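Local structure of Alr4995 protein (Nostoc sp., 6LRF) at residues B[422-427]-B[559-564]; B[525-530]-B[604-609]; B[179-184]-B[194-199]. The protein is a bifunctional enzyme that works as an arginine dihydrolase and an ornithine cyclodeaminase, probably in arginine breakdown. All blocks are in the same frame, centred on the assembly; numbering follows the deposited sequence.

In the fold
Interactions 1 and 2 lie side by side in the C-terminal half, their centres about 11 Å apart, and touch through Ile561 on Val528 and through a hydrogen bond from Arg425 to the carbonyl oxygen of Gly604. Interaction 1 brings the loop at 422-427 onto helix 554-567, joining the first C-terminal region to the Rossmann fold, whereas interaction 2 is internal to the Rossmann fold. Interaction 3 belongs to the N-terminal part, related to guanidino-group-modifying enzymes, centred about 31 and 30 Å from interactions 1 and 2. All three are buried, apart from Glu197 at the border of interaction 3. Interaction 2 is purely aliphatic, interaction 1 sets leucine methyls against a buried amide, and interaction 3 adds an aromatic face.

Interaction 1 of 3, residues B[422-427]-B[559-564]; sequences KILRDL and KVINTI
Leu424 lays its two methyls against the side chain of Asn562, which it crosses at about a right angle. CD1 comes 3.9 Å from Asn562 OD1 and 4.0 Å from Asn562 CB, while the second methyl, CD2, stands 4.0 Å from the same OD1, so that the amide oxygen faces the forked end of the leucine. A further apolar touch, 4.2 Å between Leu424 CD1 and Ile561 CG2, extends the patch by one residue along the helix. The leucine is aimed by its first torsion (chi1 -63°), which sets CG beside the backbone N and anti to the carbonyl carbon.

Methyl groups offer OD1 no polar partner here; the oxygen is instead satisfied by the backbone N of Ala376, and ND2 is hydrogen-bonded elsewhere too. The amide is thus held from both of its polar ends, which probably keeps it from turning. Behind Leu424 the chain makes a 3-10 turn, with Leu427 N bonded to Leu424 O, and this turn presents the leucine to the helix.

Arg425, the next residue, leaves the patch: its guanidinium carries Ile423 CD1 over the centre of one face, 3.7 Å above the plane, and bonds through NH1 to Gly604 O and through NH2 to Gln617 of the second subunit. The contact ties a loop between strands 416-422 and 432-435, in the first region of the ArgZ-like C-terminal part, to helix 554-567 of the Rossmann fold. Leu424 also rests on Leu558 one turn earlier in that helix, and Ile561 of the same helix packs on Val528 of helix 524-536.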
loop_
_atom_site.group_PDB
_atom_site.type_symbol
_atom_site.label_atom_id
_atom_site.label_comp_id
_atom_site.label_asym_id
_atom_site.label_seq_id
_atom_site.Cartn_x
_atom_site.Cartn_y
_atom_site.Cartn_z
ATOM N N LYS B 422 -5.363 -13.272 36.389
ATOM C CA LYS B 422 -6.250 -12.127 36.596
ATOM C C LYS B 422 -5.634 -10.901 35.969
ATOM O O LYS B 422 -4.423 -10.697 36.072
ATOM C CB LYS B 422 -6.487 -11.859 38.083
ATOM C CG LYS B 422 -7.345 -12.880 38.823
ATOM C CD LYS B 422 -7.456 -12.457 40.272
ATOM C CE LYS B 422 -8.796 -12.779 40.899
ATOM N NZ LYS B 422 -9.073 -11.829 42.044
ATOM N N ILE B 423 -6.447 -10.077 35.322
ATOM C CA ILE B 423 -5.956 -8.783 34.853
ATOM C C ILE B 423 -5.731 -7.866 36.054
ATOM O O ILE B 423 -6.348 -8.051 37.097
ATOM C CB ILE B 423 -6.923 -8.120 33.852
ATOM C CG1 ILE B 423 -8.286 -7.899 34.519
ATOM C CG2 ILE B 423 -7.037 -8.982 32.580
ATOM C CD1 ILE B 423 -9.285 -7.146 33.653
ATOM N N LEU B 424 -4.849 -6.883 35.901
ATOM C CA LEU B 424 -4.367 -6.098 37.031
ATOM C C LEU B 424 -5.482 -5.443 37.826
ATOM O O LEU B 424 -5.483 -5.503 39.057
ATOM C CB LEU B 424 -3.396 -5.019 36.553
ATOM C CG LEU B 424 -2.095 -5.481 35.895
ATOM C CD1 LEU B 424 -1.256 -4.277 35.464
ATOM C CD2 LEU B 424 -1.302 -6.366 36.819
ATOM N N ARG B 425 -6.428 -4.810 37.134
ATOM C CA ARG B 425 -7.471 -4.046 37.823
ATOM C C ARG B 425 -8.418 -4.937 38.638
ATOM O O ARG B 425 -9.144 -4.439 39.492
ATOM C CB ARG B 425 -8.279 -3.198 36.825
ATOM C CG ARG B 425 -9.109 -3.979 35.819
ATOM C CD ARG B 425 -10.049 -3.043 35.072
ATOM N NE ARG B 425 -10.938 -3.741 34.136
ATOM C CZ ARG B 425 -10.725 -3.795 32.828
ATOM N NH1 ARG B 425 -9.654 -3.208 32.321
ATOM N NH2 ARG B 425 -11.566 -4.427 32.023
ATOM N N ASP B 426 -8.401 -6.246 38.397
ATOM C CA ASP B 426 -9.247 -7.172 39.170
ATOM C C ASP B 426 -8.562 -7.780 40.391
ATOM O O ASP B 426 -9.154 -8.617 41.075
ATOM C CB ASP B 426 -9.747 -8.326 38.295
ATOM C CG ASP B 426 -10.712 -7.871 37.202
ATOM O OD1 ASP B 426 -11.317 -6.784 37.332
ATOM O OD2 ASP B 426 -10.878 -8.626 36.219
ATOM N N LEU B 427 -7.313 -7.396 40.658
ATOM C CA LEU B 427 -6.617 -7.934 41.827
ATOM C C LEU B 427 -7.179 -7.298 43.093
ATOM O O LEU B 427 -7.478 -6.107 43.111
ATOM C CB LEU B 427 -5.111 -7.689 41.728
ATOM C CG LEU B 427 -4.355 -8.421 40.623
ATOM C CD1 LEU B 427 -2.922 -7.897 40.520
ATOM C CD2 LEU B 427 -4.365 -9.904 40.865
ATOM N N LYS B 559 4.679 -3.345 33.383
ATOM C CA LYS B 559 5.312 -2.692 34.532
ATOM C C LYS B 559 4.934 -1.233 34.605
ATOM O O LYS B 559 4.642 -0.707 35.677
ATOM C CB LYS B 559 6.840 -2.805 34.476
ATOM C CG LYS B 559 7.541 -1.854 35.432
ATOM C CD LYS B 559 9.011 -2.218 35.640
ATOM C CE LYS B 559 9.592 -1.467 36.835
ATOM N NZ LYS B 559 10.857 -2.094 37.328
ATOM N N VAL B 560 4.957 -0.562 33.460
ATOM C CA VAL B 560 4.632 0.850 33.437
ATOM C C VAL B 560 3.178 1.066 33.845
ATOM O O VAL B 560 2.869 1.974 34.616
ATOM C CB VAL B 560 4.884 1.467 32.039
ATOM C CG1 VAL B 560 4.209 2.839 31.916
ATOM C CG2 VAL B 560 6.388 1.560 31.765
ATOM N N ILE B 561 2.287 0.222 33.332
ATOM C CA ILE B 561 0.868 0.375 33.626
ATOM C C ILE B 561 0.632 0.162 35.113
ATOM O O ILE B 561 -0.014 0.981 35.773
ATOM C CB ILE B 561 0.015 -0.590 32.796
ATOM C CG1 ILE B 561 0.050 -0.136 31.320
ATOM C CG2 ILE B 561 -1.423 -0.633 33.337
ATOM C CD1 ILE B 561 -0.628 -1.099 30.346
ATOM N N ASN B 562 1.184 -0.924 35.643
ATOM C CA ASN B 562 1.085 -1.202 37.073
ATOM C C ASN B 562 1.661 -0.088 37.963
ATOM O O ASN B 562 1.102 0.255 39.000
ATOM C CB ASN B 562 1.793 -2.518 37.402
ATOM C CG ASN B 562 1.386 -3.047 38.742
ATOM O OD1 ASN B 562 0.206 -3.328 38.958
ATOM N ND2 ASN B 562 2.348 -3.177 39.665
ATOM N N THR B 563 2.785 0.480 37.555
ATOM C CA THR B 563 3.421 1.537 38.339
ATOM C C THR B 563 2.558 2.802 38.388
ATOM O O THR B 563 2.396 3.421 39.446
ATOM C CB THR B 563 4.824 1.852 37.770
ATOM O OG1 THR B 563 5.633 0.675 37.858
ATOM C CG2 THR B 563 5.494 2.972 38.537
ATOM N N ILE B 564 2.000 3.201 37.249
ATOM C CA ILE B 564 1.135 4.382 37.236
ATOM C C ILE B 564 -0.136 4.119 38.059
ATOM O O ILE B 564 -0.570 4.981 38.815
ATOM C CB ILE B 564 0.759 4.819 35.791
ATOM C CG1 ILE B 564 2.024 5.036 34.943
ATOM C CG2 ILE B 564 -0.049 6.118 35.813
ATOM C CD1 ILE B 564 3.029 6.016 35.562
#

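Interaction 2 of 3, residues B[525-530]-B[604-609]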
loop_
_atom_site.group_PDB
_atom_site.type_symbol
_atom_site.label_atom_id
_atom_site.label_comp_id
_atom_site.label_asym_id
_atom_site.label_seq_id
_atom_site.Cartn_x
_atom_site.Cartn_y
_atom_site.Cartn_z
ATOM N N ALA B 525 -3.120 4.175 24.929
ATOM C CA ALA B 525 -1.900 3.620 24.370
ATOM C C ALA B 525 -0.781 4.656 24.185
ATOM O O ALA B 525 0.373 4.365 24.506
ATOM C CB ALA B 525 -2.215 2.918 23.038
ATOM N N ILE B 526 -1.094 5.854 23.697
ATOM C CA ILE B 526 -0.033 6.841 23.498
ATOM C C ILE B 526 0.612 7.241 24.833
ATOM O O ILE B 526 1.815 7.427 24.912
ATOM C CB ILE B 526 -0.518 8.113 22.775
ATOM C CG1 ILE B 526 0.635 9.126 22.727
ATOM C CG2 ILE B 526 -1.710 8.744 23.491
ATOM C CD1 ILE B 526 0.848 9.722 21.391
ATOM N N ALA B 527 -0.189 7.338 25.884
ATOM C CA ALA B 527 0.334 7.657 27.201
ATOM C C ALA B 527 1.212 6.532 27.734
ATOM O O ALA B 527 2.283 6.796 28.266
ATOM C CB ALA B 527 -0.800 7.944 28.177
ATOM N N VAL B 528 0.777 5.278 27.602
ATOM C CA VAL B 528 1.618 4.193 28.108
ATOM C C VAL B 528 2.937 4.102 27.325
ATOM O O VAL B 528 3.991 3.930 27.919
ATOM C CB VAL B 528 0.929 2.811 28.062
ATOM C CG1 VAL B 528 1.876 1.738 28.599
ATOM C CG2 VAL B 528 -0.361 2.812 28.884
ATOM N N HIS B 529 2.878 4.209 25.999
ATOM C CA HIS B 529 4.083 4.114 25.179
ATOM C C HIS B 529 5.046 5.265 25.439
ATOM O O HIS B 529 6.257 5.067 25.468
ATOM C CB HIS B 529 3.719 4.070 23.689
ATOM C CG HIS B 529 3.192 2.746 23.246
ATOM N ND1 HIS B 529 3.998 1.777 22.690
ATOM C CD2 HIS B 529 1.950 2.212 23.313
ATOM C CE1 HIS B 529 3.267 0.712 22.408
ATOM N NE2 HIS B 529 2.022 0.949 22.785
ATOM N N ASP B 530 4.508 6.470 25.602
ATOM C CA ASP B 530 5.337 7.634 25.887
ATOM C C ASP B 530 6.042 7.450 27.226
ATOM O O ASP B 530 7.247 7.694 27.354
ATOM C CB ASP B 530 4.500 8.905 25.912
ATOM C CG ASP B 530 5.277 10.115 26.435
ATOM O OD1 ASP B 530 6.213 10.587 25.736
ATOM O OD2 ASP B 530 4.925 10.614 27.526
ATOM N N GLY B 604 -4.905 -2.257 31.118
ATOM C CA GLY B 604 -4.978 -1.539 32.381
ATOM C C GLY B 604 -6.418 -1.241 32.763
ATOM O O GLY B 604 -7.114 -2.102 33.325
ATOM N N PRO B 605 -6.887 -0.025 32.448
ATOM C CA PRO B 605 -6.121 1.065 31.821
ATOM C C PRO B 605 -5.331 1.901 32.820
ATOM O O PRO B 605 -5.260 1.556 34.006
ATOM C CB PRO B 605 -7.212 1.919 31.173
ATOM C CG PRO B 605 -8.373 1.787 32.134
ATOM C CD PRO B 605 -8.296 0.352 32.677
ATOM N N LEU B 606 -4.735 2.990 32.344
ATOM C CA LEU B 606 -4.213 3.993 33.253
ATOM C C LEU B 606 -5.393 4.564 34.024
ATOM O O LEU B 606 -6.535 4.526 33.548
ATOM C CB LEU B 606 -3.458 5.093 32.500
ATOM C CG LEU B 606 -2.276 4.542 31.695
ATOM C CD1 LEU B 606 -1.680 5.627 30.826
ATOM C CD2 LEU B 606 -1.200 3.923 32.619
ATOM N N PRO B 607 -5.137 5.062 35.240
ATOM C CA PRO B 607 -6.237 5.659 36.004
ATOM C C PRO B 607 -6.729 6.944 35.358
ATOM O O PRO B 607 -7.861 7.354 35.593
ATOM C CB PRO B 607 -5.616 5.927 37.383
ATOM C CG PRO B 607 -4.154 5.855 37.185
ATOM C CD PRO B 607 -3.895 4.955 36.018
ATOM N N ASP B 608 -5.897 7.577 34.541
ATOM C CA ASP B 608 -6.312 8.811 33.869
ATOM C C ASP B 608 -7.297 8.559 32.719
ATOM O O ASP B 608 -8.019 9.462 32.307
ATOM C CB ASP B 608 -5.094 9.555 33.319
ATOM C CG ASP B 608 -4.145 10.038 34.429
ATOM O OD1 ASP B 608 -3.430 9.203 35.031
ATOM O OD2 ASP B 608 -4.123 11.258 34.692
ATOM N N THR B 609 -7.293 7.341 32.183
ATOM C CA THR B 609 -8.052 7.033 30.975
ATOM C C THR B 609 -9.559 7.013 31.266
ATOM O O THR B 609 -10.026 6.341 32.190
ATOM C CB THR B 609 -7.586 5.699 30.369
ATOM O OG1 THR B 609 -6.192 5.804 30.044
ATOM C CG2 THR B 609 -8.351 5.381 29.068
#
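Between residues 525-530 and 604-609 the nearest CA atoms, those of Val528 and Leu606, are 7.8 Å apart, and Leu606 is the one residue of the loop segment that reaches across. Leu606 points its side chain toward the helix and places CD1 between two consecutive residues: 3.6 Å from Ala527 CB and 3.7 Å from Val528 CG2. The same valine methyl meets the leucine branch point, at 3.8 Å from CG, and then CD2 at 4.0 Å, so it sits across the fork while the two side chains lie aslant of each other. It is turned to the loop because Val528 CG1 takes the position anti to the backbone N (chi1 180°), which leaves CG2 beside that N.

Helix 524-536 directly follows strand 519-523, and the loop follows strand 594-597, the outermost strand next to it in a parallel sheet of order 3-2-1-4-5-6, as in a Rossmann fold. The contact joins what follows these two strands, just before the chain enters helix 613-624. Cut back to an alanine, Leu606 would probably leave the Ala527 and Val528 methyls without their partner and a gap between loop and helix.

Polar bonds fix the loop around the leucine. Asn524 OD1, just before the helical segment, bonds to both Leu606 N and Thr609 OG1, and a type I turn from Leu606 to Thr609 is closed by Thr609 N on Leu606 O at 3.2 Å. Ahead of the turn, a cis peptide joins Gly604 to Pro605, whose carbonyl oxygen accepts from Arg565 NH1. Leu606 also leans on Ile564 of helix 554-567, Ala527 touches Leu596 of strand 594-597, and Pro605 packs on Ile614 of the second subunit.

Interaction 3 of 3, residues B[179-184]-B[194-199]; sequences GYLLYY and RLIEMR
Ile196 CB points from the helix toward strand 181-183 and divides into a methyl and an ethyl arm, both of which land on the strand. The methyl, CG2, lies anti to the backbone N and is the busier branch: it touches Leu181 CD2 at 3.7 Å and comes over one face of the Tyr183 ring, 4.2 Å from the centroid and 28° off the ring normal, a CH-pi contact displaced toward CE1 and CZ. The other arm runs from CG1, placed beside the backbone N (chi1 -70°), to its end at CD1, which meets Tyr183 CE1 at 3.8 Å and CD1 of the same ring equally closely. The two side chains run alongside in opposite senses.

Leu181 shares the ring face used by the isoleucine methyl; its CD2 stands 3.6 Å above the plane, offset toward the rim, so leucine and isoleucine cover the same side of Tyr183 while crossing each other at about a right angle. The short strand and helix axes run nearly antiparallel, at 161°, and approach to 11.7 Å. This is the packing of a helix on its own sheet within the beta-alpha-beta unit 181-183, 190-199, 205-207; with the antiparallel strand 173-175 it gives the beta-beta-alpha-beta module repeated in the propeller-like fold of the guanidino-group-modifying enzymes.

Phe173 of strand 173-175 packs against Leu181, Tyr183 and Ile196 alike, and Leu159 of strand 155-160 adds to the isoleucine's surroundings. At the solvent border, Glu197 OE2 comes only to 4.4 Å from Tyr183 OH, too far to hold it, and the glutamate side chain also touches Arg205 of strand 205-207, which Tyr183 touches as well.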
loop_
_atom_site.group_PDB
_atom_site.type_symbol
_atom_site.label_atom_id
_atom_site.label_comp_id
_atom_site.label_asym_id
_atom_site.label_seq_id
_atom_site.Cartn_x
_atom_site.Cartn_y
_atom_site.Cartn_z
ATOM N N GLY B 179 34.474 13.045 39.117
ATOM C CA GLY B 179 33.185 12.405 38.891
ATOM C C GLY B 179 32.565 12.512 37.503
ATOM O O GLY B 179 31.472 11.997 37.272
ATOM N N TYR B 180 33.250 13.167 36.571
ATOM C CA TYR B 180 32.657 13.402 35.259
ATOM C C TYR B 180 32.700 12.171 34.355
ATOM O O TYR B 180 33.558 11.306 34.498
ATOM C CB TYR B 180 33.336 14.586 34.581
ATOM C CG TYR B 180 32.918 15.897 35.208
ATOM C CD1 TYR B 180 33.686 16.494 36.200
ATOM C CD2 TYR B 180 31.724 16.510 34.836
ATOM C CE1 TYR B 180 33.295 17.686 36.783
ATOM C CE2 TYR B 180 31.319 17.696 35.419
ATOM C CZ TYR B 180 32.110 18.280 36.390
ATOM O OH TYR B 180 31.703 19.464 36.962
ATOM N N LEU B 181 31.747 12.095 33.434
ATOM C CA LEU B 181 31.685 10.987 32.498
ATOM C C LEU B 181 31.462 11.499 31.097
ATOM O O LEU B 181 30.439 12.112 30.810
ATOM C CB LEU B 181 30.572 10.003 32.862
ATOM C CG LEU B 181 30.368 8.961 31.754
ATOM C CD1 LEU B 181 31.583 8.036 31.634
ATOM C CD2 LEU B 181 29.102 8.146 31.964
ATOM N N LEU B 182 32.427 11.230 30.229
ATOM C CA LEU B 182 32.331 11.566 28.822
ATOM C C LEU B 182 31.922 10.317 28.062
ATOM O O LEU B 182 32.663 9.331 28.047
ATOM C CB LEU B 182 33.672 12.099 28.318
ATOM C CG LEU B 182 33.786 12.483 26.845
ATOM C CD1 LEU B 182 33.161 13.844 26.633
ATOM C CD2 LEU B 182 35.248 12.469 26.398
ATOM N N TYR B 183 30.737 10.327 27.459
ATOM C CA TYR B 183 30.239 9.117 26.826
ATOM C C TYR B 183 29.253 9.418 25.713
ATOM O O TYR B 183 28.712 10.520 25.619
ATOM C CB TYR B 183 29.604 8.181 27.873
ATOM C CG TYR B 183 28.195 8.521 28.316
ATOM C CD1 TYR B 183 27.147 7.617 28.134
ATOM C CD2 TYR B 183 27.909 9.734 28.922
ATOM C CE1 TYR B 183 25.847 7.919 28.548
ATOM C CE2 TYR B 183 26.623 10.043 29.342
ATOM C CZ TYR B 183 25.597 9.139 29.149
ATOM O OH TYR B 183 24.327 9.468 29.567
ATOM N N TYR B 184 29.042 8.421 24.866
ATOM C CA TYR B 184 28.127 8.522 23.742
ATOM C C TYR B 184 26.957 7.548 23.900
ATOM O O TYR B 184 27.081 6.374 23.544
ATOM C CB TYR B 184 28.872 8.244 22.441
ATOM C CG TYR B 184 27.971 8.177 21.233
ATOM C CD1 TYR B 184 27.204 9.274 20.859
ATOM C CD2 TYR B 184 27.894 7.026 20.463
ATOM C CE1 TYR B 184 26.378 9.223 19.749
ATOM C CE2 TYR B 184 27.073 6.965 19.352
ATOM C CZ TYR B 184 26.320 8.068 19.002
ATOM O OH TYR B 184 25.498 8.019 17.900
ATOM N N ARG B 194 20.240 3.132 31.287
ATOM C CA ARG B 194 19.553 3.274 32.563
ATOM C C ARG B 194 20.592 3.187 33.696
ATOM O O ARG B 194 20.559 3.979 34.642
ATOM C CB ARG B 194 18.472 2.194 32.712
ATOM C CG ARG B 194 17.063 2.680 33.067
ATOM C CD ARG B 194 16.051 1.495 33.105
ATOM N NE ARG B 194 15.914 0.884 31.784
ATOM C CZ ARG B 194 15.732 -0.419 31.557
ATOM N NH1 ARG B 194 15.667 -1.272 32.575
ATOM N NH2 ARG B 194 15.627 -0.876 30.305
ATOM N N LEU B 195 21.528 2.236 33.588
ATOM C CA LEU B 195 22.516 2.020 34.651
ATOM C C LEU B 195 23.426 3.228 34.813
ATOM O O LEU B 195 23.732 3.632 35.934
ATOM C CB LEU B 195 23.360 0.778 34.372
ATOM C CG LEU B 195 24.454 0.425 35.399
ATOM C CD1 LEU B 195 23.880 0.254 36.815
ATOM C CD2 LEU B 195 25.184 -0.847 34.962
ATOM N N ILE B 196 23.864 3.784 33.686
ATOM C CA ILE B 196 24.729 4.957 33.668
ATOM C C ILE B 196 24.041 6.127 34.349
ATOM O O ILE B 196 24.644 6.884 35.129
ATOM C CB ILE B 196 25.100 5.349 32.225
ATOM C CG1 ILE B 196 26.041 4.304 31.617
ATOM C CG2 ILE B 196 25.737 6.716 32.190
ATOM C CD1 ILE B 196 26.293 4.496 30.129
ATOM N N GLU B 197 22.754 6.259 34.061
ATOM C CA GLU B 197 22.006 7.400 34.554
ATOM C C GLU B 197 21.705 7.244 36.051
ATOM O O GLU B 197 21.582 8.243 36.751
ATOM C CB GLU B 197 20.739 7.600 33.705
ATOM C CG GLU B 197 21.063 8.142 32.295
ATOM C CD GLU B 197 19.970 7.873 31.255
ATOM O OE1 GLU B 197 18.848 7.504 31.644
ATOM O OE2 GLU B 197 20.225 8.029 30.039
HETATM N N MSE B 198 21.647 6.012 36.559
HETATM C CA MSE B 198 21.495 5.809 38.010
HETATM C C MSE B 198 22.792 6.065 38.798
HETATM O O MSE B 198 22.749 6.458 39.965
HETATM C CB MSE B 198 20.996 4.397 38.320
HETATM C CG MSE B 198 19.498 4.199 38.103
HETATM SE SE MSE B 198 18.900 2.392 38.560
HETATM C CE MSE B 198 19.922 1.373 37.261
ATOM N N ARG B 199 23.942 5.849 38.167
ATOM C CA ARG B 199 25.226 5.917 38.873
ATOM C C ARG B 199 25.917 7.271 38.711
ATOM O O ARG B 199 26.787 7.643 39.506
ATOM C CB ARG B 199 26.155 4.811 38.374
ATOM C CG ARG B 199 25.673 3.408 38.709
ATOM C CD ARG B 199 25.972 3.092 40.141
ATOM N NE ARG B 199 25.615 1.727 40.509
ATOM C CZ ARG B 199 26.354 0.974 41.315
ATOM N NH1 ARG B 199 27.495 1.458 41.810
ATOM N NH2 ARG B 199 25.967 -0.257 41.621
#